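Local coordinates for protein pleckstrin homology domain-containing family A member 8 (Homo sapiens, PDB 5KDI) that probably carries simple glycosphingolipids between membranes, using a GLTP-fold domain that holds the sugar headgroup and both hydrocarbon chains of the lipid, at residues V54-I57 against K58-N61; A96-W99 against L100-L104; I176-Q179 against R180-L184. The protein carries 2 engineered substitutions. All blocks are in the same frame, centred on the assembly; numbering follows the deposited sequence.

How the contacts relate
From the N terminus, the chain reaches contact 1 on helix 47-64, contact 2 on helix 93-115 and contact 3 on helix 172-202. Each lies within one unbroken helix, so none closes a loop. They follow in series and neither nest nor cross. Contacts 1 and 2 touch each other: N56 packs on A96, W99 and L100, and K59 CB lies 3.7 Å from A96 CB. Both also touch the lipid 6S8, so the two helices share its headgroup site. Contact 3 lies apart, with its centre about 28 Å from that of contact 1 and about 24 Å from that of contact 2. It ties the final long helix to the N-terminal segment.

Contact 1 of 3, residues V54-I57 against K58-N61; sequences VGNI and KKVN. With 6S8 ((~{Z})-~{N}-[(~{E},2~{S},3~{R})-1-[(2~{R},3~{R},4~{S},5~{R},6~{R})-6-(hydroxymethyl)-3,4,5-tris(oxidanyl)oxan-2-yl]oxy-3-oxidanyl-octadec-4-en-2-yl]octadec-9-enamide), chain C.
N56 and K59 lie almost one turn apart on helix 47-64 and form part of the sugar headgroup site of this GLTP-fold protein. Both side chains reach the hexose of the bound glycosphingolipid 6S8. The carboxamide of N56 grips two neighbouring hydroxyls. Its OD1 accepts from O3A of 6S8 at 2.6 Å, and its ND2 donates to O2A of 6S8 at 2.9 Å. The ND2 bond is fairly straight, at 157°. With one bond on each arm, the amide cannot turn freely about its last torsion.

K59, three residues on, reaches O3A as well. Its chain first runs past the backbone of G55, where K59 CG lies 3.4 Å from G55 O. A bend at chi3 (-77°) then swings the amine toward the sugar. K59 CE passes 3.6 Å from N56 OD1, and K59 NZ donates to O3A of 6S8 at 2.8 Å. The two residues therefore converge on O3A, which gives to N56 and takes from K59.

Regular helix bonds hold the spacing. K59 N donates to G55 O at 3.1 Å, and V60 N donates to N56 O at the same length. N56 is buried against helix 93-115. I57 and V60 face helix 24-32 instead, and K58 is exposed. D52 and H137 also bond to the lipid.

The chemistry is that of a headgroup read through paired donors and acceptors. Because O3A accepts from a lysine, its own hydroxyl is probably polarised. This would strengthen its donation to N56 OD1 and couple the two grips.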
loop_
_atom_site.group_PDB
_atom_site.type_symbol
_atom_site.label_atom_id
_atom_site.label_comp_id
_atom_site.label_asym_id
_atom_site.label_seq_id
_atom_site.Cartn_x
_atom_site.Cartn_y
_atom_site.Cartn_z
ATOM N N VAL A 54 -8.288 4.115 3.553
ATOM C CA VAL A 54 -9.474 3.591 4.203
ATOM C C VAL A 54 -10.641 3.523 3.212
ATOM O O VAL A 54 -11.424 2.556 3.176
ATOM C CB VAL A 54 -9.800 4.430 5.470
ATOM C CG1 VAL A 54 -11.184 4.176 5.999
ATOM C CG2 VAL A 54 -8.743 4.160 6.587
ATOM N N GLY A 55 -10.759 4.572 2.401
ATOM C CA GLY A 55 -11.847 4.613 1.481
ATOM C C GLY A 55 -11.762 3.518 0.430
ATOM O O GLY A 55 -12.781 2.949 0.060
ATOM N N ASN A 56 -10.569 3.273 -0.077
ATOM C CA ASN A 56 -10.424 2.228 -1.084
ATOM C C ASN A 56 -10.605 0.796 -0.489
ATOM O O ASN A 56 -11.203 -0.081 -1.129
ATOM C CB ASN A 56 -9.129 2.324 -1.841
ATOM C CG ASN A 56 -9.124 3.461 -2.803
ATOM O OD1 ASN A 56 -10.145 3.701 -3.429
ATOM N ND2 ASN A 56 -7.983 4.195 -2.903
ATOM N N ILE A 57 -10.106 0.589 0.716
ATOM C CA ILE A 57 -10.288 -0.672 1.406
ATOM C C ILE A 57 -11.810 -0.893 1.576
ATOM O O ILE A 57 -12.347 -1.991 1.286
ATOM C CB ILE A 57 -9.559 -0.707 2.753
ATOM C CG1 ILE A 57 -8.022 -0.634 2.538
ATOM C CG2 ILE A 57 -10.071 -1.888 3.595
ATOM C CD1 ILE A 57 -7.209 -0.333 3.791
ATOM N N LYS A 58 -12.537 0.177 1.966
ATOM C CA LYS A 58 -13.997 0.076 2.156
ATOM C C LYS A 58 -14.687 -0.370 0.858
ATOM O O LYS A 58 -15.536 -1.250 0.865
ATOM C CB LYS A 58 -14.567 1.405 2.577
ATOM C CG LYS A 58 -16.097 1.444 2.770
ATOM C CD LYS A 58 -16.605 2.870 2.970
ATOM C CE LYS A 58 -16.586 3.680 1.684
ATOM N NZ LYS A 58 -17.413 4.946 1.709
ATOM N N LYS A 59 -14.320 0.267 -0.243
ATOM C CA LYS A 59 -14.951 -0.041 -1.509
ATOM C C LYS A 59 -14.690 -1.476 -2.006
ATOM O O LYS A 59 -15.601 -2.109 -2.578
ATOM C CB LYS A 59 -14.561 1.002 -2.540
ATOM C CG LYS A 59 -15.206 2.356 -2.216
ATOM C CD LYS A 59 -15.089 3.310 -3.305
ATOM C CE LYS A 59 -13.764 3.881 -3.380
ATOM N NZ LYS A 59 -13.804 4.953 -4.448
ATOM N N VAL A 60 -13.516 -1.998 -1.763
ATOM C CA VAL A 60 -13.289 -3.397 -2.065
ATOM C C VAL A 60 -14.102 -4.319 -1.118
ATOM O O VAL A 60 -14.762 -5.254 -1.563
ATOM C CB VAL A 60 -11.785 -3.773 -2.091
ATOM C CG1 VAL A 60 -11.607 -5.270 -2.476
ATOM C CG2 VAL A 60 -11.049 -2.870 -3.085
ATOM N N ASN A 61 -14.042 -3.999 0.158
ATOM C CA ASN A 61 -14.728 -4.781 1.163
ATOM C C ASN A 61 -16.231 -4.803 0.934
ATOM O O ASN A 61 -16.889 -5.850 1.142
ATOM C CB ASN A 61 -14.354 -4.275 2.523
ATOM C CG ASN A 61 -14.683 -5.232 3.583
ATOM O OD1 ASN A 61 -14.152 -6.345 3.615
ATOM N ND2 ASN A 61 -15.662 -4.839 4.411
HETATM C C1 6S8 C . -6.946 9.785 -6.109
HETATM C C2 6S8 C . -5.714 10.164 -5.318
HETATM N N2 6S8 C . -5.222 8.982 -4.625
HETATM C C3 6S8 C . -6.077 11.273 -4.288
HETATM O O3 6S8 C . -6.625 12.376 -5.040
HETATM C C4 6S8 C . -4.865 11.682 -3.536
HETATM C C5 6S8 C . -4.802 11.545 -2.210
HETATM C C6 6S8 C . -3.643 11.936 -1.334
HETATM C C7 6S8 C . -2.390 12.443 -2.001
HETATM C C8 6S8 C . -1.695 13.205 -0.906
HETATM C C9 6S8 C . -0.236 13.126 -1.173
HETATM C C10 6S8 C . 0.270 11.783 -0.720
HETATM C C11 6S8 C . 1.278 11.942 0.434
HETATM C C12 6S8 C . 2.209 10.742 0.435
HETATM C C13 6S8 C . 2.368 10.024 1.767
HETATM C C14 6S8 C . 3.270 10.707 2.781
HETATM C C15 6S8 C . 4.024 9.685 3.645
HETATM C C16 6S8 C . 4.016 9.878 5.151
HETATM C C17 6S8 C . 5.354 9.953 5.904
HETATM C C18 6S8 C . 6.197 8.687 5.929
HETATM C C1A 6S8 C . -8.833 8.306 -5.901
HETATM O O1A 6S8 C . -7.978 9.246 -5.285
HETATM C C2A 6S8 C . -9.451 7.423 -4.853
HETATM O O2A 6S8 C . -8.394 6.708 -4.185
HETATM C C3A 6S8 C . -10.530 6.516 -5.440
HETATM O O3A 6S8 C . -11.179 5.826 -4.396
HETATM C C4A 6S8 C . -11.509 7.349 -6.245
HETATM O O4A 6S8 C . -12.376 8.091 -5.390
HETATM O O5A 6S8 C . -10.979 10.056 -8.799
HETATM C C5M 6S8 C . -10.764 8.218 -7.241
HETATM C C6A 6S8 C . -11.714 9.083 -8.027
HETATM O O6A 6S8 C . -9.847 9.057 -6.533
HETATM C CAA 6S8 C . -3.983 8.532 -4.754
HETATM O OAA 6S8 C . -3.147 8.984 -5.533
HETATM C CAB 6S8 C . -3.678 7.339 -3.899
HETATM C CAC 6S8 C . -3.218 8.109 -2.626
HETATM C CAD 6S8 C . -1.905 7.608 -2.208
HETATM C CAE 6S8 C . -2.108 7.013 -0.844
HETATM C CAF 6S8 C . -0.740 6.494 -0.427
HETATM C CAG 6S8 C . -0.847 5.056 0.113
HETATM C CAH 6S8 C . 0.092 4.846 1.306
HETATM C CAI 6S8 C . 1.494 4.900 0.775
HETATM C CAJ 6S8 C . 2.514 5.474 1.420
HETATM C CAK 6S8 C . 2.430 6.110 2.771
HETATM C CAL 6S8 C . 3.900 6.033 3.199
HETATM C CAM 6S8 C . 4.125 6.107 4.695
HETATM C CAN 6S8 C . 3.402 4.992 5.390
HETATM C CAO 6S8 C . 4.127 4.631 6.666
HETATM C CAP 6S8 C . 5.111 3.511 6.476
HETATM C CAQ 6S8 C . 4.923 2.433 7.494
HETATM C CAR 6S8 C . 5.221 1.149 6.830
#

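Contact 2 of 3, residues A96-W99 against L100-L104; sequences ALLW and LKRGL. With 6S8 ((~{Z})-~{N}-[(~{E},2~{S},3~{R})-1-[(2~{R},3~{R},4~{S},5~{R},6~{R})-6-(hydroxymethyl)-3,4,5-tris(oxidanyl)oxan-2-yl]oxy-3-oxidanyl-octadec-4-en-2-yl]octadec-9-enamide), chain C.
K101 N donates to L97 O at 2.8 Å, one of four regular bonds that join the two halves of this part of helix 93-115. G103 N similarly donates to W99 O at 2.9 Å.

The main side-chain feature is the indole of W99, covered on both faces. On one face lies the sugar of 6S8. Its atom C1A sits 3.8 Å above the ring plane, toward the rim, with C3A and C5M also close to the pyrrole part. R102 covers the other face. Its CZ is 4.6 Å from the centroid of the six-membered ring and only 10° off the normal, a cation-pi contact. The guanidinium does not lie flat on the indole. The two planes stand 83° apart, so R102 enters edge-first, and its NH1 comes within 3.2 Å of W99 CZ2. Nearer the backbone, R102 CD makes a CH-pi contact with the same ring. L98 braces the guanidinium from one face, with L98 CG 3.7 Å above its plane. CG of L98 points away from its own backbone N (chi1 -180°), which carries the branches to R102.

W99 also borders the ceramide amide, with W99 CZ3 3.3 Å from OAA of 6S8. Further along, G103 O lies 3.7 Å from CAI of an acyl chain. An indole platform under the sugar is a hallmark of the GLTP fold.

In one of its two conformers, K101 makes a salt bridge with E206 and a cation-pi contact with Y200; the second makes this less certain. R102 NH2 has a weak bond to S207 O. Around this buried part, one face meets helix 47-64. L97 and L104 pack on F27 of helix 24-32, while L97 and L98 reach Y200 of helix 172-202.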
loop_
_atom_site.group_PDB
_atom_site.type_symbol
_atom_site.label_atom_id
_atom_site.label_comp_id
_atom_site.label_asym_id
_atom_site.label_seq_id
_atom_site.Cartn_x
_atom_site.Cartn_y
_atom_site.Cartn_z
ATOM N N ALA A 96 -11.189 1.088 -7.034
ATOM C CA ALA A 96 -10.582 1.188 -5.676
ATOM C C ALA A 96 -9.246 0.460 -5.680
ATOM O O ALA A 96 -8.222 0.986 -5.181
ATOM C CB ALA A 96 -11.501 0.656 -4.588
ATOM N N LEU A 97 -9.218 -0.735 -6.274
ATOM C CA LEU A 97 -8.000 -1.520 -6.250
ATOM C C LEU A 97 -6.903 -0.904 -7.170
ATOM O O LEU A 97 -5.694 -1.057 -6.931
ATOM C CB LEU A 97 -8.350 -2.950 -6.605
ATOM C CG LEU A 97 -7.205 -3.962 -6.589
ATOM C CD1 LEU A 97 -6.499 -3.986 -5.193
ATOM C CD2 LEU A 97 -7.766 -5.331 -7.032
ATOM N N LEU A 98 -7.335 -0.252 -8.270
ATOM C CA LEU A 98 -6.418 0.503 -9.108
ATOM C C LEU A 98 -5.614 1.487 -8.275
ATOM O O LEU A 98 -4.370 1.579 -8.358
ATOM C CB LEU A 98 -7.131 1.207 -10.219
ATOM C CG LEU A 98 -6.311 2.053 -11.203
ATOM C CD1 LEU A 98 -5.320 1.187 -11.976
ATOM C CD2 LEU A 98 -7.258 2.909 -12.045
ATOM N N TRP A 99 -6.349 2.265 -7.490
ATOM C CA TRP A 99 -5.699 3.286 -6.661
ATOM C C TRP A 99 -4.950 2.689 -5.456
ATOM O O TRP A 99 -3.886 3.228 -5.053
ATOM C CB TRP A 99 -6.689 4.355 -6.248
ATOM C CG TRP A 99 -7.028 5.231 -7.389
ATOM C CD1 TRP A 99 -8.155 5.153 -8.248
ATOM C CD2 TRP A 99 -6.193 6.276 -7.954
ATOM N NE1 TRP A 99 -8.084 6.110 -9.209
ATOM C CE2 TRP A 99 -6.934 6.825 -9.088
ATOM C CE3 TRP A 99 -4.953 6.825 -7.613
ATOM C CZ2 TRP A 99 -6.431 7.894 -9.828
ATOM C CZ3 TRP A 99 -4.483 7.891 -8.359
ATOM C CH2 TRP A 99 -5.207 8.415 -9.426
ATOM N N LEU A 100 -5.430 1.573 -4.899
ATOM C CA LEU A 100 -4.651 0.863 -3.880
ATOM C C LEU A 100 -3.315 0.383 -4.423
ATOM O O LEU A 100 -2.263 0.580 -3.766
ATOM C CB LEU A 100 -5.399 -0.271 -3.205
ATOM C CG LEU A 100 -6.485 0.040 -2.229
ATOM C CD1 LEU A 100 -7.216 -1.257 -1.869
ATOM C CD2 LEU A 100 -5.830 0.670 -1.003
ATOM N N LYS A 101 -3.319 -0.230 -5.617
ATOM C CA LYS A 101 -2.068 -0.728 -6.127
ATOM C C LYS A 101 -1.092 0.392 -6.464
ATOM O O LYS A 101 0.099 0.257 -6.249
ATOM C CB LYS A 101 -2.282 -1.745 -7.259
ATOM C CG LYS A 101 -2.503 -1.212 -8.651
ATOM C CD LYS A 101 -2.468 -2.335 -9.685
ATOM C CE LYS A 101 -2.264 -1.812 -11.104
ATOM N NZ LYS A 101 -3.575 -1.951 -11.763
ATOM N N ARG A 102 -1.634 1.536 -6.908
ATOM C CA ARG A 102 -0.796 2.675 -7.193
ATOM C C ARG A 102 -0.152 3.180 -5.885
ATOM O O ARG A 102 1.031 3.511 -5.848
ATOM C CB ARG A 102 -1.582 3.783 -7.912
ATOM C CG ARG A 102 -1.938 3.416 -9.344
ATOM C CD ARG A 102 -2.910 4.447 -9.930
ATOM N NE ARG A 102 -3.191 4.133 -11.328
ATOM C CZ ARG A 102 -3.939 4.896 -12.122
ATOM N NH1 ARG A 102 -4.556 5.929 -11.568
ATOM N NH2 ARG A 102 -4.095 4.591 -13.419
ATOM N N GLY A 103 -0.953 3.233 -4.848
ATOM C CA GLY A 103 -0.433 3.660 -3.602
ATOM C C GLY A 103 0.602 2.695 -2.994
ATOM O O GLY A 103 1.629 3.110 -2.451
ATOM N N LEU A 104 0.352 1.401 -3.173
ATOM C CA LEU A 104 1.315 0.395 -2.679
ATOM C C LEU A 104 2.630 0.462 -3.473
ATOM O O LEU A 104 3.709 0.214 -2.892
ATOM C CB LEU A 104 0.703 -0.988 -2.732
ATOM C CG LEU A 104 -0.452 -1.301 -1.754
ATOM C CD1 LEU A 104 -0.960 -2.702 -2.031
ATOM C CD2 LEU A 104 0.006 -1.184 -0.328
HETATM C C1 6S8 C . -6.946 9.785 -6.109
HETATM C C2 6S8 C . -5.714 10.164 -5.318
HETATM N N2 6S8 C . -5.222 8.982 -4.625
HETATM C C3 6S8 C . -6.077 11.273 -4.288
HETATM O O3 6S8 C . -6.625 12.376 -5.040
HETATM C C4 6S8 C . -4.865 11.682 -3.536
HETATM C C5 6S8 C . -4.802 11.545 -2.210
HETATM C C6 6S8 C . -3.643 11.936 -1.334
HETATM C C7 6S8 C . -2.390 12.443 -2.001
HETATM C C8 6S8 C . -1.695 13.205 -0.906
HETATM C C9 6S8 C . -0.236 13.126 -1.173
HETATM C C10 6S8 C . 0.270 11.783 -0.720
HETATM C C11 6S8 C . 1.278 11.942 0.434
HETATM C C12 6S8 C . 2.209 10.742 0.435
HETATM C C13 6S8 C . 2.368 10.024 1.767
HETATM C C14 6S8 C . 3.270 10.707 2.781
HETATM C C15 6S8 C . 4.024 9.685 3.645
HETATM C C16 6S8 C . 4.016 9.878 5.151
HETATM C C17 6S8 C . 5.354 9.953 5.904
HETATM C C18 6S8 C . 6.197 8.687 5.929
HETATM C C1A 6S8 C . -8.833 8.306 -5.901
HETATM O O1A 6S8 C . -7.978 9.246 -5.285
HETATM C C2A 6S8 C . -9.451 7.423 -4.853
HETATM O O2A 6S8 C . -8.394 6.708 -4.185
HETATM C C3A 6S8 C . -10.530 6.516 -5.440
HETATM O O3A 6S8 C . -11.179 5.826 -4.396
HETATM C C4A 6S8 C . -11.509 7.349 -6.245
HETATM O O4A 6S8 C . -12.376 8.091 -5.390
HETATM O O5A 6S8 C . -10.979 10.056 -8.799
HETATM C C5M 6S8 C . -10.764 8.218 -7.241
HETATM C C6A 6S8 C . -11.714 9.083 -8.027
HETATM O O6A 6S8 C . -9.847 9.057 -6.533
HETATM C CAA 6S8 C . -3.983 8.532 -4.754
HETATM O OAA 6S8 C . -3.147 8.984 -5.533
HETATM C CAB 6S8 C . -3.678 7.339 -3.899
HETATM C CAC 6S8 C . -3.218 8.109 -2.626
HETATM C CAD 6S8 C . -1.905 7.608 -2.208
HETATM C CAE 6S8 C . -2.108 7.013 -0.844
HETATM C CAF 6S8 C . -0.740 6.494 -0.427
HETATM C CAG 6S8 C . -0.847 5.056 0.113
HETATM C CAH 6S8 C . 0.092 4.846 1.306
HETATM C CAI 6S8 C . 1.494 4.900 0.775
HETATM C CAJ 6S8 C . 2.514 5.474 1.420
HETATM C CAK 6S8 C . 2.430 6.110 2.771
HETATM C CAL 6S8 C . 3.900 6.033 3.199
HETATM C CAM 6S8 C . 4.125 6.107 4.695
HETATM C CAN 6S8 C . 3.402 4.992 5.390
HETATM C CAO 6S8 C . 4.127 4.631 6.666
HETATM C CAP 6S8 C . 5.111 3.511 6.476
HETATM C CAQ 6S8 C . 4.923 2.433 7.494
HETATM C CAR 6S8 C . 5.221 1.149 6.830
#

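Contact 3 of 3, residues I176-Q179 against R180-L184; sequences IGMQ and RDLSL
G177 and R180 approach closely in this part of helix 172-202, although the arginine itself lies at the surface. The guanidinium of R180 lays one face over the glycine, with G177 CA 3.4 Å above its plane. The lack of a side chain on G177 lets the flat group lie this near the backbone. A bend at chi3 (64°) folds the arginine back along the helix.

In this pose R180 grips D181, on the inner side, side-on with two nitrogens. R180 NE bonds to D181 OD1 at 2.8 Å, and R180 NH2 reaches D181 OD2 at 3.2 Å. Both nitrogens come from above the carboxylate plane. The acid is buried against the backbone, with D181 CG 3.2 Å from G177 O. Its OD2 also bonds to T2 and S5, which ties the helix to the N-terminal segment.

M178 CE and L182 CD1 barely touch, at 4.4 Å, but both residues are buried, M178 against T2 and L182 against F4. The solvent side holds I176 and L184, and L184 makes no contact with 176-179. Near L184 the helix bonds are less regular: L184 N bonds to D181 O at 3.2 Å but only weakly to R180 O. S183 N donates to Q179 O at 2.9 Å. S183 OG may add a second bond to that oxygen and one to K115, but its two modelled positions make both less certain. Q179 OE1 also bonds K115.

The acid thus collects an arginine and two hydroxyls. These partners would probably stabilise its negative charge, while the arginine links the buried acid to the surface.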
loop_
_atom_site.group_PDB
_atom_site.type_symbol
_atom_site.label_atom_id
_atom_site.label_comp_id
_atom_site.label_asym_id
_atom_site.label_seq_id
_atom_site.Cartn_x
_atom_site.Cartn_y
_atom_site.Cartn_z
ATOM N N ILE A 176 18.848 -4.685 12.237
ATOM C CA ILE A 176 18.893 -6.033 11.652
ATOM C C ILE A 176 17.458 -6.548 11.393
ATOM O O ILE A 176 17.166 -7.149 10.347
ATOM C CB ILE A 176 19.690 -7.051 12.557
ATOM C CG1 ILE A 176 21.110 -6.529 12.841
ATOM C CG2 ILE A 176 19.661 -8.440 11.974
ATOM C CD1 ILE A 176 21.811 -5.950 11.653
ATOM N N GLY A 177 16.576 -6.348 12.370
ATOM C CA GLY A 177 15.192 -6.788 12.251
ATOM C C GLY A 177 14.405 -6.082 11.161
ATOM O O GLY A 177 13.613 -6.711 10.442
ATOM N N MET A 178 14.677 -4.781 11.003
ATOM C CA MET A 178 14.116 -4.003 9.884
ATOM C C MET A 178 14.548 -4.572 8.529
ATOM O O MET A 178 13.725 -4.725 7.625
ATOM C CB MET A 178 14.611 -2.577 9.949
ATOM C CG MET A 178 13.869 -1.775 10.954
ATOM S SD MET A 178 12.409 -1.107 10.182
ATOM C CE MET A 178 13.255 0.200 9.325
ATOM N N GLN A 179 15.842 -4.857 8.392
ATOM C CA GLN A 179 16.381 -5.482 7.172
ATOM C C GLN A 179 15.734 -6.830 6.927
ATOM O O GLN A 179 15.328 -7.093 5.780
ATOM C CB GLN A 179 17.920 -5.648 7.185
ATOM C CG GLN A 179 18.634 -4.315 7.150
ATOM C CD GLN A 179 18.530 -3.639 5.794
ATOM O OE1 GLN A 179 18.610 -4.292 4.756
ATOM N NE2 GLN A 179 18.268 -2.331 5.803
ATOM N N ARG A 180 15.665 -7.679 7.965
ATOM C CA ARG A 180 15.029 -9.008 7.870
ATOM C C ARG A 180 13.628 -8.866 7.425
ATOM O O ARG A 180 13.207 -9.529 6.451
ATOM C CB ARG A 180 15.090 -9.717 9.241
ATOM C CG ARG A 180 14.337 -11.034 9.410
ATOM C CD ARG A 180 14.048 -11.448 10.828
ATOM N NE ARG A 180 13.154 -10.474 11.473
ATOM C CZ ARG A 180 13.324 -9.883 12.647
ATOM N NH1 ARG A 180 14.400 -10.145 13.395
ATOM N NH2 ARG A 180 12.405 -9.000 13.048
ATOM N N ASP A 181 12.865 -7.998 8.077
ATOM C CA ASP A 181 11.443 -7.931 7.810
ATOM C C ASP A 181 11.125 -7.300 6.466
ATOM O O ASP A 181 10.203 -7.765 5.751
ATOM C CB ASP A 181 10.745 -7.187 8.945
ATOM C CG ASP A 181 10.720 -7.971 10.234
ATOM O OD1 ASP A 181 11.037 -9.199 10.204
ATOM O OD2 ASP A 181 10.374 -7.353 11.283
ATOM N N LEU A 182 11.824 -6.206 6.120
ATOM C CA LEU A 182 11.639 -5.581 4.795
ATOM C C LEU A 182 12.089 -6.451 3.659
ATOM O O LEU A 182 11.494 -6.410 2.554
ATOM C CB LEU A 182 12.315 -4.208 4.718
ATOM C CG LEU A 182 11.617 -3.079 5.486
ATOM C CD1 LEU A 182 12.475 -1.817 5.498
ATOM C CD2 LEU A 182 10.169 -2.908 5.012
ATOM N N SER A 183 13.094 -7.294 3.899
ATOM C CA SER A 183 13.561 -8.243 2.863
ATOM C C SER A 183 12.561 -9.329 2.517
ATOM O O SER A 183 12.680 -9.968 1.463
ATOM C CB SER A 183 14.880 -8.870 3.300
ATOM O OG SER A 183 15.897 -7.941 3.274
ATOM N N LEU A 184 11.544 -9.525 3.374
ATOM C CA LEU A 184 10.390 -10.369 3.052
ATOM C C LEU A 184 9.183 -9.520 2.559
ATOM O O LEU A 184 8.544 -9.885 1.582
ATOM C CB LEU A 184 9.960 -11.123 4.333
ATOM C CG LEU A 184 10.898 -12.217 4.777
ATOM C CD1 LEU A 184 10.523 -12.606 6.207
ATOM C CD2 LEU A 184 10.804 -13.383 3.775
#